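Local coordinates for protein methylmalonyl-CoA epimerase, mitochondrial (Homo sapiens, PDB 3RMU) that interconverts the (R) and (S) forms of methylmalonyl-CoA in mitochondrial propionyl-CoA metabolism and binds a cobalt ion, at residues Ala21-Ile26 and Met54-Pro59; Val35-Pro38 and Ser43-Phe46. All blocks are in the same frame, centred on the assembly; numbering follows the deposited sequence. Where two conformers were deposited one is given.

Contact 1: residues Ala21-Ile26 and Met54-Pro59; sequences AFYKNI and MELLHP. With EDO (1,2-ethanediol), chain H.
M54 meets Y23 through the end of its side chain. Two conformers of M54 were deposited and one is described, so its sulfur and methyl positions are less certain. Its chain is extended to SD and then bends (chi3 63°), which brings CE to the phenol end of the tyrosine. M54 CE lies 3.3 Å from Y23 OH and 3.5 Å from Y23 CZ. M54 SD sits 4.5 Å from the centre of the Y23 ring, 38° off the ring normal. This is an oblique Met-aromatic contact, and the two side chains cross at about a right angle. E55 points to the other side of the sheet, with OE2 bonded to H112 NE2. L56 comes back toward the helix. It approaches obliquely from the same side of the ring plane as M54, but near CD1 and CE1 instead of CE2 and CZ. Its two methyls share the work: L56 CD1 is 3.9 Å from Y23 CD1, and L56 CD2 is 3.9 Å from Y23 CE1. F22 CD2 lies over the other face, 4.1 Å above the plane, so the ring is held between F22 and the two strand residues. No hydrogen bond joins helix and strand. The Y23 hydroxyl is instead bonded to the backbone O of G125 of the second subunit. L57 to P59 run on away from the helix. At the outer side of the helix, K24 NZ hydrogen-bonds O1 of an ethanediol at 3.3 Å; the molecule probably comes from the crystallisation liquor. The contact is a helix packed on a sheet within the beta-alpha-beta-beta-beta module of the vicinal oxygen chelate fold, here placed beside the subunit interface.

Contact 2: residues Val35-Pro38 and Ser43-Phe46; sequences VPLP and SVVF
V44 packs against V35 and L37. Its CG1 stands between the backbone N and the carbonyl carbon (chi1 55°), and this turns the methyl toward the neighbouring strand. There V44 CG1 lies 3.6 Å from L37 CD1 and 3.9 Å from V35 CB. L37 has CG beside its backbone N (chi1 -60°) and an extended second torsion. Its end therefore comes nearer to V44 than its CB direction suggests, and the two side chains meet at a slant. The other methyl, V44 CG2, covers a face of the F46 ring, 3.8 Å above the plane and over its centre. V35 CG2 approaches the same ring from its edge, 4.4 Å from F46 CE2. V35, L37, V44 and the F46 ring form one apolar patch. The two strands are the arms of a beta hairpin in the vicinal oxygen chelate fold, and strand 30-37 is the outermost strand on its side of the sheet within the chain. The patch faces the cobalt site: the V44 side chain is about 8 Å from the cobalt ion, and F46 lies near the cobalt ligand H8. V35 and V44 are an antiparallel hydrogen-bonded pair. V35 N gives a bond of 2.9 Å to V44 O, and V44 N returns one of 3.0 Å to V35 O. Both are nearly straight at hydrogen, about 165°. Next to them, P36 and S43 form a non-hydrogen-bonded pair whose side chains lie on the other face. S43 OG rests 3.8 Å from P36 CA. On that face P36 and S43 both touch L60. On the face of V44, E55 and L57 of strand 53-59 pack against the same valine.

How the contacts relate
Contact 1 is buried and contact 2 lies at the surface. Contact 1 sets a helix against the sheet and rests on side chains alone, a tyrosine with a methionine and a leucine. Contact 2 lies within the sheet and is tied by paired backbone bonds, with apolar side chains added on one face. The two meet because strands 42-48 and 53-59 are sheet neighbours: S43 N with H58 O and V45 O with L56 N are probable hydrogen bonds. E55 OE2 also packs against the F46 ring. The second subunit touches contact 1 but not contact 2. In the chain, contact 2 is nested inside the loop closed by contact 1.

Contact 1: residues Ala21-Ile26 and Met54-Pro59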
loop_
_atom_site.group_PDB
_atom_site.type_symbol
_atom_site.label_atom_id
_atom_site.label_comp_id
_atom_site.label_asym_id
_atom_site.label_seq_id
_atom_site.Cartn_x
_atom_site.Cartn_y
_atom_site.Cartn_z
ATOM N N ALA A 21 -14.179 -9.216 7.085
ATOM C CA ALA A 21 -14.536 -9.453 8.461
ATOM C C ALA A 21 -13.361 -9.230 9.403
ATOM O O ALA A 21 -13.566 -8.849 10.540
ATOM C CB ALA A 21 -15.123 -10.894 8.633
ATOM N N PHE A 22 -12.132 -9.470 8.952
ATOM C CA PHE A 22 -10.981 -9.157 9.784
ATOM C C PHE A 22 -10.914 -7.646 10.048
ATOM O O PHE A 22 -10.833 -7.200 11.196
ATOM C CB PHE A 22 -9.705 -9.637 9.114
ATOM C CG PHE A 22 -8.458 -9.287 9.851
ATOM C CD1 PHE A 22 -7.987 -10.097 10.878
ATOM C CD2 PHE A 22 -7.731 -8.160 9.496
ATOM C CE1 PHE A 22 -6.823 -9.772 11.531
ATOM C CE2 PHE A 22 -6.578 -7.837 10.156
ATOM C CZ PHE A 22 -6.136 -8.626 11.191
ATOM N N TYR A 23 -10.949 -6.858 8.979
ATOM C CA TYR A 23 -10.871 -5.410 9.133
ATOM C C TYR A 23 -12.013 -4.900 9.982
ATOM O O TYR A 23 -11.786 -4.094 10.894
ATOM C CB TYR A 23 -10.762 -4.686 7.788
ATOM C CG TYR A 23 -9.381 -4.870 7.232
ATOM C CD1 TYR A 23 -9.101 -5.890 6.340
ATOM C CD2 TYR A 23 -8.333 -4.046 7.633
ATOM C CE1 TYR A 23 -7.830 -6.097 5.866
ATOM C CE2 TYR A 23 -7.059 -4.244 7.144
ATOM C CZ TYR A 23 -6.815 -5.280 6.266
ATOM O OH TYR A 23 -5.558 -5.510 5.779
ATOM N N LYS A 24 -13.220 -5.401 9.726
ATOM C CA LYS A 24 -14.393 -4.946 10.459
ATOM C C LYS A 24 -14.385 -5.376 11.926
ATOM O O LYS A 24 -14.511 -4.553 12.820
ATOM C CB LYS A 24 -15.662 -5.430 9.766
ATOM C CG LYS A 24 -16.963 -4.922 10.325
ATOM C CD LYS A 24 -18.115 -5.719 9.696
ATOM C CE LYS A 24 -19.462 -5.370 10.267
ATOM N NZ LYS A 24 -20.556 -6.151 9.570
ATOM N N ASN A 25 -14.269 -6.676 12.164
ATOM C CA ASN A 25 -14.544 -7.222 13.484
ATOM C C ASN A 25 -13.303 -7.469 14.359
ATOM O O ASN A 25 -13.428 -7.543 15.562
ATOM C CB ASN A 25 -15.420 -8.463 13.362
ATOM C CG ASN A 25 -16.825 -8.122 12.913
ATOM O OD1 ASN A 25 -17.310 -7.024 13.177
ATOM N ND2 ASN A 25 -17.486 -9.061 12.241
ATOM N N ILE A 26 -12.137 -7.610 13.749
ATOM C CA ILE A 26 -10.889 -7.637 14.510
ATOM C C ILE A 26 -10.319 -6.218 14.692
ATOM O O ILE A 26 -10.136 -5.790 15.823
ATOM C CB ILE A 26 -9.824 -8.572 13.875
ATOM C CG1 ILE A 26 -10.354 -10.000 13.833
ATOM C CG2 ILE A 26 -8.515 -8.554 14.715
ATOM C CD1 ILE A 26 -10.940 -10.490 15.148
ATOM N N MET A 54 -8.738 1.306 1.583
ATOM C CA MET A 54 -8.137 0.075 1.138
ATOM C C MET A 54 -9.196 -0.596 0.283
ATOM O O MET A 54 -10.362 -0.637 0.661
ATOM C CB MET A 54 -7.770 -0.844 2.307
ATOM C CG MET A 54 -6.848 -0.261 3.349
ATOM S SD MET A 54 -6.596 -1.376 4.760
ATOM C CE MET A 54 -5.796 -2.785 4.000
ATOM N N GLU A 55 -8.806 -1.116 -0.868
ATOM C CA GLU A 55 -9.748 -1.857 -1.722
ATOM C C GLU A 55 -9.276 -3.281 -1.612
ATOM O O GLU A 55 -8.174 -3.617 -2.071
ATOM C CB GLU A 55 -9.739 -1.400 -3.164
ATOM C CG GLU A 55 -10.250 0.077 -3.308
ATOM C CD GLU A 55 -10.590 0.504 -4.731
ATOM O OE1 GLU A 55 -10.468 -0.329 -5.664
ATOM O OE2 GLU A 55 -10.993 1.698 -4.877
ATOM N N LEU A 56 -10.084 -4.114 -0.952
ATOM C CA LEU A 56 -9.800 -5.543 -0.880
ATOM C C LEU A 56 -10.416 -6.222 -2.114
ATOM O O LEU A 56 -11.610 -6.090 -2.387
ATOM C CB LEU A 56 -10.389 -6.143 0.416
ATOM C CG LEU A 56 -10.084 -5.478 1.759
ATOM C CD1 LEU A 56 -10.885 -6.147 2.904
ATOM C CD2 LEU A 56 -8.601 -5.529 2.035
ATOM N N LEU A 57 -9.616 -7.003 -2.843
ATOM C CA LEU A 57 -10.001 -7.445 -4.177
ATOM C C LEU A 57 -9.913 -8.949 -4.224
ATOM O O LEU A 57 -8.967 -9.507 -3.684
ATOM C CB LEU A 57 -9.023 -6.902 -5.222
ATOM C CG LEU A 57 -8.973 -5.371 -5.363
ATOM C CD1 LEU A 57 -7.918 -4.980 -6.431
ATOM C CD2 LEU A 57 -10.344 -4.843 -5.717
ATOM N N HIS A 58 -10.897 -9.560 -4.874
ATOM C CA HIS A 58 -10.880 -11.002 -5.161
ATOM C C HIS A 58 -11.379 -11.248 -6.583
ATOM O O HIS A 58 -12.290 -10.557 -7.039
ATOM C CB HIS A 58 -11.739 -11.758 -4.145
ATOM C CG HIS A 58 -11.622 -13.241 -4.266
ATOM N ND1 HIS A 58 -10.547 -13.943 -3.762
ATOM C CD2 HIS A 58 -12.418 -14.148 -4.872
ATOM C CE1 HIS A 58 -10.700 -15.227 -4.038
ATOM N NE2 HIS A 58 -11.832 -15.378 -4.701
ATOM N N PRO A 59 -10.775 -12.213 -7.308
ATOM C CA PRO A 59 -11.189 -12.510 -8.672
ATOM C C PRO A 59 -12.674 -12.762 -8.829
ATOM O O PRO A 59 -13.312 -13.404 -7.970
ATOM C CB PRO A 59 -10.425 -13.805 -9.013
ATOM C CG PRO A 59 -9.217 -13.743 -8.141
ATOM C CD PRO A 59 -9.680 -13.102 -6.878
HETATM C C1 EDO H . -19.187 -7.065 5.769
HETATM O O1 EDO H . -19.982 -6.013 6.341
HETATM C C2 EDO H . -18.476 -6.463 4.567
HETATM O O2 EDO H . -18.015 -7.407 3.604
#

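Contact 2: residues Val35-Pro38 and Ser43-Phe46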
loop_
_atom_site.group_PDB
_atom_site.type_symbol
_atom_site.label_atom_id
_atom_site.label_comp_id
_atom_site.label_asym_id
_atom_site.label_seq_id
_atom_site.Cartn_x
_atom_site.Cartn_y
_atom_site.Cartn_z
ATOM N N VAL A 35 -18.873 -5.753 -3.324
ATOM C CA VAL A 35 -19.481 -5.261 -4.569
ATOM C C VAL A 35 -18.872 -6.011 -5.761
ATOM O O VAL A 35 -17.682 -5.869 -5.992
ATOM C CB VAL A 35 -19.142 -3.748 -4.757
ATOM C CG1 VAL A 35 -19.765 -3.226 -6.028
ATOM C CG2 VAL A 35 -19.646 -2.941 -3.560
ATOM N N PRO A 36 -19.672 -6.787 -6.528
ATOM C CA PRO A 36 -19.049 -7.330 -7.728
ATOM C C PRO A 36 -18.870 -6.272 -8.820
ATOM O O PRO A 36 -19.809 -5.536 -9.126
ATOM C CB PRO A 36 -20.044 -8.372 -8.210
ATOM C CG PRO A 36 -21.368 -7.853 -7.735
ATOM C CD PRO A 36 -21.096 -7.138 -6.441
ATOM N N LEU A 37 -17.713 -6.302 -9.461
ATOM C CA LEU A 37 -17.404 -5.433 -10.611
ATOM C C LEU A 37 -17.050 -6.313 -11.807
ATOM O O LEU A 37 -15.860 -6.480 -12.114
ATOM C CB LEU A 37 -16.242 -4.512 -10.263
ATOM C CG LEU A 37 -16.471 -3.580 -9.082
ATOM C CD1 LEU A 37 -15.186 -2.800 -8.709
ATOM C CD2 LEU A 37 -17.620 -2.646 -9.374
ATOM N N PRO A 38 -18.070 -6.878 -12.472
ATOM C CA PRO A 38 -17.810 -7.871 -13.513
ATOM C C PRO A 38 -16.976 -7.335 -14.670
ATOM O O PRO A 38 -16.173 -8.082 -15.232
ATOM C CB PRO A 38 -19.210 -8.253 -13.997
ATOM C CG PRO A 38 -20.109 -7.884 -12.926
ATOM C CD PRO A 38 -19.524 -6.705 -12.269
ATOM N N SER A 43 -14.209 -8.666 -7.482
ATOM C CA SER A 43 -15.128 -8.193 -6.419
ATOM C C SER A 43 -14.333 -7.324 -5.445
ATOM O O SER A 43 -13.177 -7.587 -5.176
ATOM C CB SER A 43 -15.765 -9.381 -5.672
ATOM O OG SER A 43 -16.692 -10.102 -6.509
ATOM N N VAL A 44 -14.945 -6.267 -4.904
ATOM C CA VAL A 44 -14.203 -5.346 -4.023
ATOM C C VAL A 44 -14.920 -5.131 -2.691
ATOM O O VAL A 44 -16.166 -5.015 -2.660
ATOM C CB VAL A 44 -13.975 -3.961 -4.703
ATOM C CG1 VAL A 44 -15.302 -3.355 -5.167
ATOM C CG2 VAL A 44 -13.173 -2.975 -3.752
ATOM N N VAL A 45 -14.158 -5.054 -1.604
ATOM C CA VAL A 45 -14.684 -4.440 -0.373
ATOM C C VAL A 45 -13.802 -3.211 -0.107
ATOM O O VAL A 45 -12.572 -3.249 -0.211
ATOM C CB VAL A 45 -14.690 -5.423 0.846
ATOM C CG1 VAL A 45 -14.686 -4.700 2.212
ATOM C CG2 VAL A 45 -15.836 -6.464 0.791
ATOM N N PHE A 46 -14.463 -2.110 0.227
ATOM C CA PHE A 46 -13.817 -0.854 0.564
ATOM C C PHE A 46 -13.669 -0.741 2.071
ATOM O O PHE A 46 -14.651 -0.886 2.794
ATOM C CB PHE A 46 -14.687 0.319 0.057
ATOM C CG PHE A 46 -14.878 0.319 -1.407
ATOM C CD1 PHE A 46 -13.882 0.829 -2.248
ATOM C CD2 PHE A 46 -16.019 -0.249 -1.983
ATOM C CE1 PHE A 46 -14.038 0.801 -3.655
ATOM C CE2 PHE A 46 -16.174 -0.286 -3.366
ATOM C CZ PHE A 46 -15.167 0.235 -4.210
#